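Local atomic coordinates of tetratricopeptide repeat domain protein (Salinibacter ruber, PDB entry 3MA5), a protein that is of unknown function but, as a fragment carrying tetratricopeptide repeats, probably offers a helical scaffold for binding other proteins or peptides. Residues R25-F30 with G48-R53; F8-L13 with E35-Y40. All coordinates share one frame; numbering follows the deposited sequence.

Contact 1 (R25-F30 with G48-R53); sequences RALALF and GKLYER
Segments 25-30 and 48-53 are both helical, and their axes pass within 10.6 Å at 134° between N-to-C directions, with L27 and L50 nearest each other at 7.2 Å between CA atoms. L50 carries most of the contact on its side: its CB points toward the other helix and the CD2 methyl does the touching. With CG anti to the backbone N (chi1 -162°), the isobutyl group reaches across to segment 25-30, where L50 CD2 lies 3.5 Å from L27 CB. The same methyl, L50 CD2, also reaches A26 CB and comes to the edge of the F30 ring, near the ring plane, 4.2 Å from F30 CD2. One methyl is thus lodged among three residues of the facing helix, and the F30 and L50 side chains cross at about a right angle.

L27 makes the second point of contact. Its CB is taken up by L50, while its CD1 methyl turns to Y51, L27 CD1 sitting 3.5 Å from Y51 CE1 and approaching the ring obliquely. Again the two side chains run nearly perpendicular. No hydrogen bond joins the segments, so the join is wholly apolar here. The hydroxyl of Y51 looks beyond it: Y51 OH is hydrogen-bonded to E31 OE2 on helix 23-36, which ties the polar end of the ring to the same helix that L27 touches.

Other helices cover parts of this cluster. A26 and F30 also rest on helix 7-19 at L18 and A14, and Y51 packs against A60 and T63 of helix 57-74. Helix 23-36 belongs to the first predicted repeat and helix 42-53 to the second, and this buried, apolar seam between consecutive repeats is characteristic of the tetratricopeptide repeat fold, a stack of helical hairpins.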
ATOM      1  N   ARG A  25      -0.113  -4.966  13.056  1.00 92.53           N
ATOM      2  CA  ARG A  25      -1.082  -3.900  13.312  1.00 90.93           C
ATOM      3  C   ARG A  25      -1.143  -2.973  12.107  1.00 84.54           C
ATOM      4  O   ARG A  25      -2.225  -2.580  11.673  1.00 80.15           O
ATOM      5  CB  ARG A  25      -0.689  -3.116  14.563  1.00 90.69           C
ATOM      6  CG  ARG A  25      -1.682  -2.048  14.971  1.00 96.89           C
ATOM      7  CD  ARG A  25      -3.130  -2.538  14.922  1.00101.51           C
ATOM      8  NE  ARG A  25      -4.039  -1.481  15.366  1.00105.39           N
ATOM      9  CZ  ARG A  25      -5.359  -1.492  15.199  1.00107.29           C
ATOM     10  NH1 ARG A  25      -5.957  -2.511  14.591  1.00 96.70           N
ATOM     11  NH2 ARG A  25      -6.081  -0.468  15.640  1.00104.41           N
ATOM     12  N   ALA A  26       0.023  -2.624  11.572  1.00 81.15           N
ATOM     13  CA  ALA A  26       0.078  -1.779  10.393  1.00 78.60           C
ATOM     14  C   ALA A  26      -0.758  -2.442   9.292  1.00 80.48           C
ATOM     15  O   ALA A  26      -1.594  -1.787   8.666  1.00 83.47           O
ATOM     16  CB  ALA A  26       1.512  -1.618   9.930  1.00 78.77           C
ATOM     17  N   LEU A  27      -0.549  -3.741   9.066  1.00 83.51           N
ATOM     18  CA  LEU A  27      -1.291  -4.455   8.026  1.00 78.97           C
ATOM     19  C   LEU A  27      -2.802  -4.474   8.230  1.00 79.38           C
ATOM     20  O   LEU A  27      -3.554  -4.293   7.279  1.00 79.00           O
ATOM     21  CB  LEU A  27      -0.781  -5.888   7.872  1.00 78.28           C
ATOM     22  CG  LEU A  27      -1.654  -6.723   6.926  1.00 76.96           C
ATOM     23  CD1 LEU A  27      -0.879  -7.191   5.705  1.00 73.06           C
ATOM     24  CD2 LEU A  27      -2.191  -7.892   7.689  1.00 76.91           C
ATOM     25  N   ALA A  28      -3.246  -4.702   9.460  1.00 78.00           N
ATOM     26  CA  ALA A  28      -4.672  -4.709   9.772  1.00 73.74           C
ATOM     27  C   ALA A  28      -5.272  -3.409   9.247  1.00 80.89           C
ATOM     28  O   ALA A  28      -6.119  -3.410   8.357  1.00 81.75           O
ATOM     29  CB  ALA A  28      -4.874  -4.804  11.282  1.00 76.16           C
ATOM     30  N   LEU A  29      -4.814  -2.297   9.803  1.00 80.64           N
ATOM     31  CA  LEU A  29      -5.279  -0.975   9.405  1.00 80.50           C
ATOM     32  C   LEU A  29      -5.240  -0.768   7.886  1.00 81.48           C
ATOM     33  O   LEU A  29      -6.229  -0.340   7.288  1.00 80.94           O
ATOM     34  CB  LEU A  29      -4.428   0.104  10.091  1.00 82.77           C
ATOM     35  CG  LEU A  29      -4.581   0.284  11.606  1.00 87.28           C
ATOM     36  CD1 LEU A  29      -3.479   1.190  12.121  1.00 91.41           C
ATOM     37  CD2 LEU A  29      -5.946   0.863  11.931  1.00 89.63           C
ATOM     38  N   PHE A  30      -4.103  -1.072   7.261  1.00 77.31           N
ATOM     39  CA  PHE A  30      -3.968  -0.891   5.819  1.00 74.31           C
ATOM     40  C   PHE A  30      -5.044  -1.604   4.999  1.00 75.21           C
ATOM     41  O   PHE A  30      -5.644  -1.003   4.108  1.00 76.52           O
ATOM     42  CB  PHE A  30      -2.579  -1.345   5.337  1.00 73.27           C
ATOM     43  CG  PHE A  30      -1.497  -0.330   5.562  1.00 74.75           C
ATOM     44  CD1 PHE A  30      -1.739   1.032   5.367  1.00 81.14           C
ATOM     45  CD2 PHE A  30      -0.224  -0.729   5.950  1.00 79.50           C
ATOM     46  CE1 PHE A  30      -0.726   1.979   5.558  1.00 73.16           C
ATOM     47  CE2 PHE A  30       0.797   0.211   6.143  1.00 81.78           C
ATOM     48  CZ  PHE A  30       0.542   1.563   5.946  1.00 77.56           C
ATOM     49  N   GLY A  48       1.478  -3.084  -0.148  1.00 67.49           N
ATOM     50  CA  GLY A  48       2.168  -3.996  -1.028  1.00 65.75           C
ATOM     51  C   GLY A  48       3.579  -4.253  -0.564  1.00 71.15           C
ATOM     52  O   GLY A  48       4.087  -5.364  -0.680  1.00 77.65           O
ATOM     53  N   LYS A  49       4.224  -3.225  -0.037  1.00 67.81           N
ATOM     54  CA  LYS A  49       5.591  -3.372   0.433  1.00 66.78           C
ATOM     55  C   LYS A  49       5.568  -4.262   1.665  1.00 70.60           C
ATOM     56  O   LYS A  49       6.558  -4.902   1.996  1.00 70.11           O
ATOM     57  CB  LYS A  49       6.187  -1.997   0.748  1.00 65.69           C
ATOM     58  CG  LYS A  49       6.704  -1.247  -0.467  1.00 67.48           C
ATOM     59  CD  LYS A  49       8.139  -1.667  -0.788  1.00 68.60           C
ATOM     60  CE  LYS A  49       8.542  -1.366  -2.225  1.00 71.61           C
ATOM     61  NZ  LYS A  49       9.985  -1.665  -2.448  1.00 73.38           N
ATOM     62  N   LEU A  50       4.417  -4.318   2.325  1.00 72.20           N
ATOM     63  CA  LEU A  50       4.252  -5.128   3.519  1.00 64.69           C
ATOM     64  C   LEU A  50       3.965  -6.554   3.135  1.00 72.55           C
ATOM     65  O   LEU A  50       4.439  -7.493   3.784  1.00 79.46           O
ATOM     66  CB  LEU A  50       3.099  -4.603   4.355  1.00 66.80           C
ATOM     67  CG  LEU A  50       3.014  -5.033   5.822  1.00 74.86           C
ATOM     68  CD1 LEU A  50       4.361  -4.801   6.508  1.00 73.24           C
ATOM     69  CD2 LEU A  50       1.934  -4.232   6.522  1.00 78.35           C
ATOM     70  N   TYR A  51       3.170  -6.719   2.083  1.00 71.39           N
ATOM     71  CA  TYR A  51       2.837  -8.054   1.614  1.00 72.40           C
ATOM     72  C   TYR A  51       4.095  -8.760   1.180  1.00 76.51           C
ATOM     73  O   TYR A  51       4.249  -9.954   1.404  1.00 77.83           O
ATOM     74  CB  TYR A  51       1.874  -7.996   0.444  1.00 67.46           C
ATOM     75  CG  TYR A  51       0.437  -7.908   0.858  1.00 63.45           C
ATOM     76  CD1 TYR A  51       0.002  -8.445   2.070  1.00 67.33           C
ATOM     77  CD2 TYR A  51      -0.498  -7.304   0.033  1.00 67.13           C
ATOM     78  CE1 TYR A  51      -1.332  -8.366   2.446  1.00 66.56           C
ATOM     79  CE2 TYR A  51      -1.828  -7.220   0.397  1.00 70.15           C
ATOM     80  CZ  TYR A  51      -2.241  -7.748   1.595  1.00 68.38           C
ATOM     81  OH  TYR A  51      -3.557  -7.607   1.944  1.00 68.15           O
ATOM     82  N   GLU A  52       4.989  -8.010   0.550  1.00 70.58           N
ATOM     83  CA  GLU A  52       6.235  -8.578   0.085  1.00 70.30           C
ATOM     84  C   GLU A  52       7.021  -9.101   1.275  1.00 75.94           C
ATOM     85  O   GLU A  52       7.499 -10.229   1.248  1.00 83.52           O
ATOM     86  CB  GLU A  52       7.053  -7.537  -0.693  1.00 72.40           C
ATOM     87  CG  GLU A  52       6.546  -7.253  -2.106  1.00 71.69           C
ATOM     88  CD  GLU A  52       7.524  -6.417  -2.892  1.00 76.21           C
ATOM     89  OE1 GLU A  52       7.180  -5.283  -3.314  1.00 80.16           O
ATOM     90  OE2 GLU A  52       8.652  -6.914  -3.076  1.00 82.02           O
ATOM     91  N   ARG A  53       7.134  -8.293   2.324  1.00 75.32           N
ATOM     92  CA  ARG A  53       7.867  -8.696   3.528  1.00 80.29           C
ATOM     93  C   ARG A  53       7.232  -9.924   4.145  1.00 80.84           C
ATOM     94  O   ARG A  53       7.910 -10.750   4.744  1.00 80.06           O
ATOM     95  CB  ARG A  53       7.873  -7.568   4.564  1.00 77.39           C
ATOM     96  CG  ARG A  53       8.538  -6.294   4.077  1.00 80.09           C
ATOM     97  CD  ARG A  53       8.482  -5.200   5.126  1.00 90.11           C
ATOM     98  NE  ARG A  53       9.414  -5.447   6.223  1.00 95.73           N
ATOM     99  CZ  ARG A  53       9.413  -4.768   7.363  1.00 96.76           C
ATOM    100  NH1 ARG A  53       8.526  -3.804   7.558  1.00103.52           N
ATOM    101  NH2 ARG A  53      10.295  -5.057   8.303  1.00 98.28           N
TER

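Contact 2 (F8-L13 with E35-Y40); sequences FTRYAL and ETDPDY
Polar contacts join R10 to the end of helix 23-36. R10 NH2 donates a hydrogen bond to T36 OG1 at 2.9 Å; the oxygen lies close to the guanidinium plane, but the bond is bent, with an N-H...O angle of 137°. Alongside it, R10 NH1 forms a salt bridge with D37 OD2 at 3.5 Å, the guanidinium and carboxylate planes steeply inclined to each other. The arginine chain bends at chi2 and chi3 to bring its end to these two neighbours, and E32 OE1 makes a weak, long ion pair with its NE. With an alanine at R10, the D37 carboxylate would probably lose its charged mate across the contact, and T36 OG1 this donor.

The remaining contacts are aromatic. Y40, its CG anti to the backbone N (chi1 -177°), extends toward helix 7-19, and Y40 OH meets the edge of the F8 ring, 3.7 Å from F8 CD1. That hydroxyl also lies over one face of the Y11 ring. Y40 CE2 is 3.7 Å from Y11 CD1; the two rings meet obliquely, centroids 5.6 Å apart and planes at 50°. L33 backs both R10 and Y11.

D37 to Y40 form a type I turn after helix 23-36, and the contact fastens that turn to the first helix of the same predicted repeat, closing the two-helix hairpin of a tetratricopeptide unit.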
ATOM      1  N   PHE A   8      -6.698   9.816   6.785  1.00 96.36           N
ATOM      2  CA  PHE A   8      -5.332  10.160   7.131  1.00 87.01           C
ATOM      3  C   PHE A   8      -4.989   9.763   8.562  1.00 87.87           C
ATOM      4  O   PHE A   8      -3.908   9.249   8.824  1.00 89.20           O
ATOM      5  CB  PHE A   8      -5.045  11.655   6.968  1.00 83.83           C
ATOM      6  CG  PHE A   8      -3.650  12.047   7.420  1.00 95.58           C
ATOM      7  CD1 PHE A   8      -2.527  11.715   6.655  1.00 90.75           C
ATOM      8  CD2 PHE A   8      -3.452  12.645   8.661  1.00 94.13           C
ATOM      9  CE1 PHE A   8      -1.235  11.971   7.123  1.00 85.51           C
ATOM     10  CE2 PHE A   8      -2.170  12.902   9.135  1.00 89.25           C
ATOM     11  CZ  PHE A   8      -1.056  12.560   8.368  1.00 88.89           C
ATOM     12  N   THR A   9      -5.894   9.999   9.499  1.00 92.10           N
ATOM     13  CA  THR A   9      -5.581   9.670  10.881  1.00 95.02           C
ATOM     14  C   THR A   9      -5.072   8.235  11.014  1.00 93.96           C
ATOM     15  O   THR A   9      -3.942   8.023  11.454  1.00 93.32           O
ATOM     16  CB  THR A   9      -6.799   9.928  11.807  1.00102.49           C
ATOM     17  OG1 THR A   9      -7.018  11.343  11.916  1.00106.95           O
ATOM     18  CG2 THR A   9      -6.566   9.353  13.197  1.00102.49           C
ATOM     19  N   ARG A  10      -5.880   7.252  10.618  1.00 91.37           N
ATOM     20  CA  ARG A  10      -5.436   5.865  10.721  1.00 90.69           C
ATOM     21  C   ARG A  10      -4.320   5.524   9.745  1.00 88.57           C
ATOM     22  O   ARG A  10      -3.507   4.647  10.012  1.00 91.52           O
ATOM     23  CB  ARG A  10      -6.606   4.875  10.576  1.00 93.96           C
ATOM     24  CG  ARG A  10      -7.798   5.354   9.792  1.00 94.97           C
ATOM     25  CD  ARG A  10      -9.059   4.771  10.404  1.00 94.61           C
ATOM     26  NE  ARG A  10      -9.654   3.745   9.564  1.00 89.07           N
ATOM     27  CZ  ARG A  10     -10.288   3.995   8.428  1.00 90.45           C
ATOM     28  NH1 ARG A  10     -10.410   5.248   7.999  1.00 96.29           N
ATOM     29  NH2 ARG A  10     -10.799   2.997   7.720  1.00 90.04           N
ATOM     30  N   TYR A  11      -4.272   6.198   8.607  1.00 83.52           N
ATOM     31  CA  TYR A  11      -3.176   5.947   7.682  1.00 80.06           C
ATOM     32  C   TYR A  11      -1.863   6.259   8.444  1.00 90.48           C
ATOM     33  O   TYR A  11      -0.985   5.401   8.579  1.00 90.34           O
ATOM     34  CB  TYR A  11      -3.296   6.852   6.454  1.00 79.63           C
ATOM     35  CG  TYR A  11      -2.052   6.881   5.604  1.00 83.83           C
ATOM     36  CD1 TYR A  11      -1.883   5.991   4.544  1.00 83.73           C
ATOM     37  CD2 TYR A  11      -1.029   7.779   5.878  1.00 80.63           C
ATOM     38  CE1 TYR A  11      -0.728   6.002   3.771  1.00 85.47           C
ATOM     39  CE2 TYR A  11       0.136   7.796   5.118  1.00 84.49           C
ATOM     40  CZ  TYR A  11       0.279   6.902   4.064  1.00 87.60           C
ATOM     41  OH  TYR A  11       1.418   6.915   3.299  1.00 87.86           O
ATOM     42  N   ALA A  12      -1.745   7.490   8.943  1.00 94.34           N
ATOM     43  CA  ALA A  12      -0.564   7.908   9.692  1.00 90.33           C
ATOM     44  C   ALA A  12      -0.380   6.965  10.879  1.00 91.10           C
ATOM     45  O   ALA A  12       0.745   6.611  11.240  1.00 92.94           O
ATOM     46  CB  ALA A  12      -0.723   9.357  10.175  1.00 86.55           C
ATOM     47  N   LEU A  13      -1.494   6.570  11.479  1.00 86.63           N
ATOM     48  CA  LEU A  13      -1.486   5.645  12.603  1.00 90.29           C
ATOM     49  C   LEU A  13      -0.712   4.407  12.151  1.00 92.53           C
ATOM     50  O   LEU A  13       0.355   4.092  12.684  1.00 86.85           O
ATOM     51  CB  LEU A  13      -2.925   5.252  12.936  1.00 97.04           C
ATOM     52  CG  LEU A  13      -3.332   4.568  14.241  1.00 96.74           C
ATOM     53  CD1 LEU A  13      -2.140   3.943  14.926  1.00 92.01           C
ATOM     54  CD2 LEU A  13      -3.982   5.608  15.129  1.00105.12           C
ATOM     55  N   GLU A  35     -10.412  -1.106   1.863  1.00 87.64           N
ATOM     56  CA  GLU A  35     -11.777  -1.466   1.520  1.00 87.14           C
ATOM     57  C   GLU A  35     -12.789  -0.415   1.965  1.00 86.89           C
ATOM     58  O   GLU A  35     -13.834  -0.257   1.330  1.00 89.70           O
ATOM     59  CB  GLU A  35     -12.123  -2.862   2.069  1.00 87.42           C
ATOM     60  CG  GLU A  35     -11.759  -3.117   3.514  1.00 94.76           C
ATOM     61  CD  GLU A  35     -11.683  -4.615   3.848  1.00105.14           C
ATOM     62  OE1 GLU A  35     -11.824  -5.444   2.913  1.00104.81           O
ATOM     63  OE2 GLU A  35     -11.475  -4.959   5.045  1.00101.79           O
ATOM     64  N   THR A  36     -12.485   0.319   3.034  1.00 80.51           N
ATOM     65  CA  THR A  36     -13.389   1.365   3.496  1.00 82.48           C
ATOM     66  C   THR A  36     -13.244   2.598   2.614  1.00 80.36           C
ATOM     67  O   THR A  36     -14.225   3.135   2.125  1.00 83.61           O
ATOM     68  CB  THR A  36     -13.126   1.758   4.973  1.00 84.23           C
ATOM     69  OG1 THR A  36     -11.764   2.157   5.151  1.00 85.55           O
ATOM     70  CG2 THR A  36     -13.440   0.589   5.887  1.00 81.61           C
ATOM     71  N   ASP A  37     -12.009   3.026   2.400  1.00 81.28           N
ATOM     72  CA  ASP A  37     -11.695   4.186   1.567  1.00 81.74           C
ATOM     73  C   ASP A  37     -10.772   3.697   0.449  1.00 80.44           C
ATOM     74  O   ASP A  37      -9.566   3.953   0.475  1.00 77.45           O
ATOM     75  CB  ASP A  37     -10.972   5.242   2.403  1.00 84.65           C
ATOM     76  CG  ASP A  37     -11.732   5.613   3.628  1.00 92.13           C
ATOM     77  OD1 ASP A  37     -12.541   6.548   3.563  1.00 95.22           O
ATOM     78  OD2 ASP A  37     -11.534   4.953   4.661  1.00 90.65           O
ATOM     79  N   PRO A  38     -11.330   2.999  -0.550  1.00 79.63           N
ATOM     80  CA  PRO A  38     -10.524   2.483  -1.656  1.00 81.16           C
ATOM     81  C   PRO A  38      -9.809   3.493  -2.543  1.00 78.87           C
ATOM     82  O   PRO A  38      -8.787   3.155  -3.135  1.00 79.73           O
ATOM     83  CB  PRO A  38     -11.513   1.618  -2.431  1.00 76.34           C
ATOM     84  CG  PRO A  38     -12.780   2.296  -2.200  1.00 79.04           C
ATOM     85  CD  PRO A  38     -12.744   2.654  -0.741  1.00 78.45           C
ATOM     86  N   ASP A  39     -10.316   4.721  -2.660  1.00 85.18           N
ATOM     87  CA  ASP A  39      -9.595   5.671  -3.507  1.00 88.76           C
ATOM     88  C   ASP A  39      -8.712   6.673  -2.762  1.00 80.30           C
ATOM     89  O   ASP A  39      -8.575   7.823  -3.166  1.00 81.66           O
ATOM     90  CB  ASP A  39     -10.507   6.419  -4.499  1.00 89.53           C
ATOM     91  CG  ASP A  39     -11.975   6.205  -4.243  1.00100.45           C
ATOM     92  OD1 ASP A  39     -12.381   6.179  -3.060  1.00104.06           O
ATOM     93  OD2 ASP A  39     -12.726   6.084  -5.235  1.00 98.74           O
ATOM     94  N   TYR A  40      -8.127   6.206  -1.665  1.00 77.90           N
ATOM     95  CA  TYR A  40      -7.167   6.965  -0.867  1.00 71.12           C
ATOM     96  C   TYR A  40      -5.860   6.262  -1.260  1.00 75.75           C
ATOM     97  O   TYR A  40      -5.494   5.243  -0.682  1.00 85.35           O
ATOM     98  CB  TYR A  40      -7.422   6.770   0.628  1.00 71.40           C
ATOM     99  CG  TYR A  40      -6.495   7.582   1.486  1.00 77.72           C
ATOM    100  CD1 TYR A  40      -6.861   8.844   1.932  1.00 86.03           C
ATOM    101  CD2 TYR A  40      -5.230   7.109   1.812  1.00 79.12           C
ATOM    102  CE1 TYR A  40      -5.992   9.626   2.676  1.00 84.90           C
ATOM    103  CE2 TYR A  40      -4.341   7.882   2.556  1.00 82.70           C
ATOM    104  CZ  TYR A  40      -4.735   9.144   2.989  1.00 86.81           C
ATOM    105  OH  TYR A  40      -3.882   9.931   3.730  1.00 92.83           O
TER

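From the N terminus, helix 7-19 supplies the first segment of contact 2, and helix 23-36 then supplies the first segment of contact 1. Contact 2 closes at 35-40, bringing the end of the first predicted repeat back to its opening helix. Contact 1 closes later, at 48-53 on helix 42-53, spanning the boundary between the two predicted repeats. Their segments alternate, so the loops cross rather than nest. Both use helix 23-36, and the centres are about 13 Å apart. They meet directly where L29 packs on L13 and F30 on Y11, so the surface fastening within one repeat runs into the buried seam with the next.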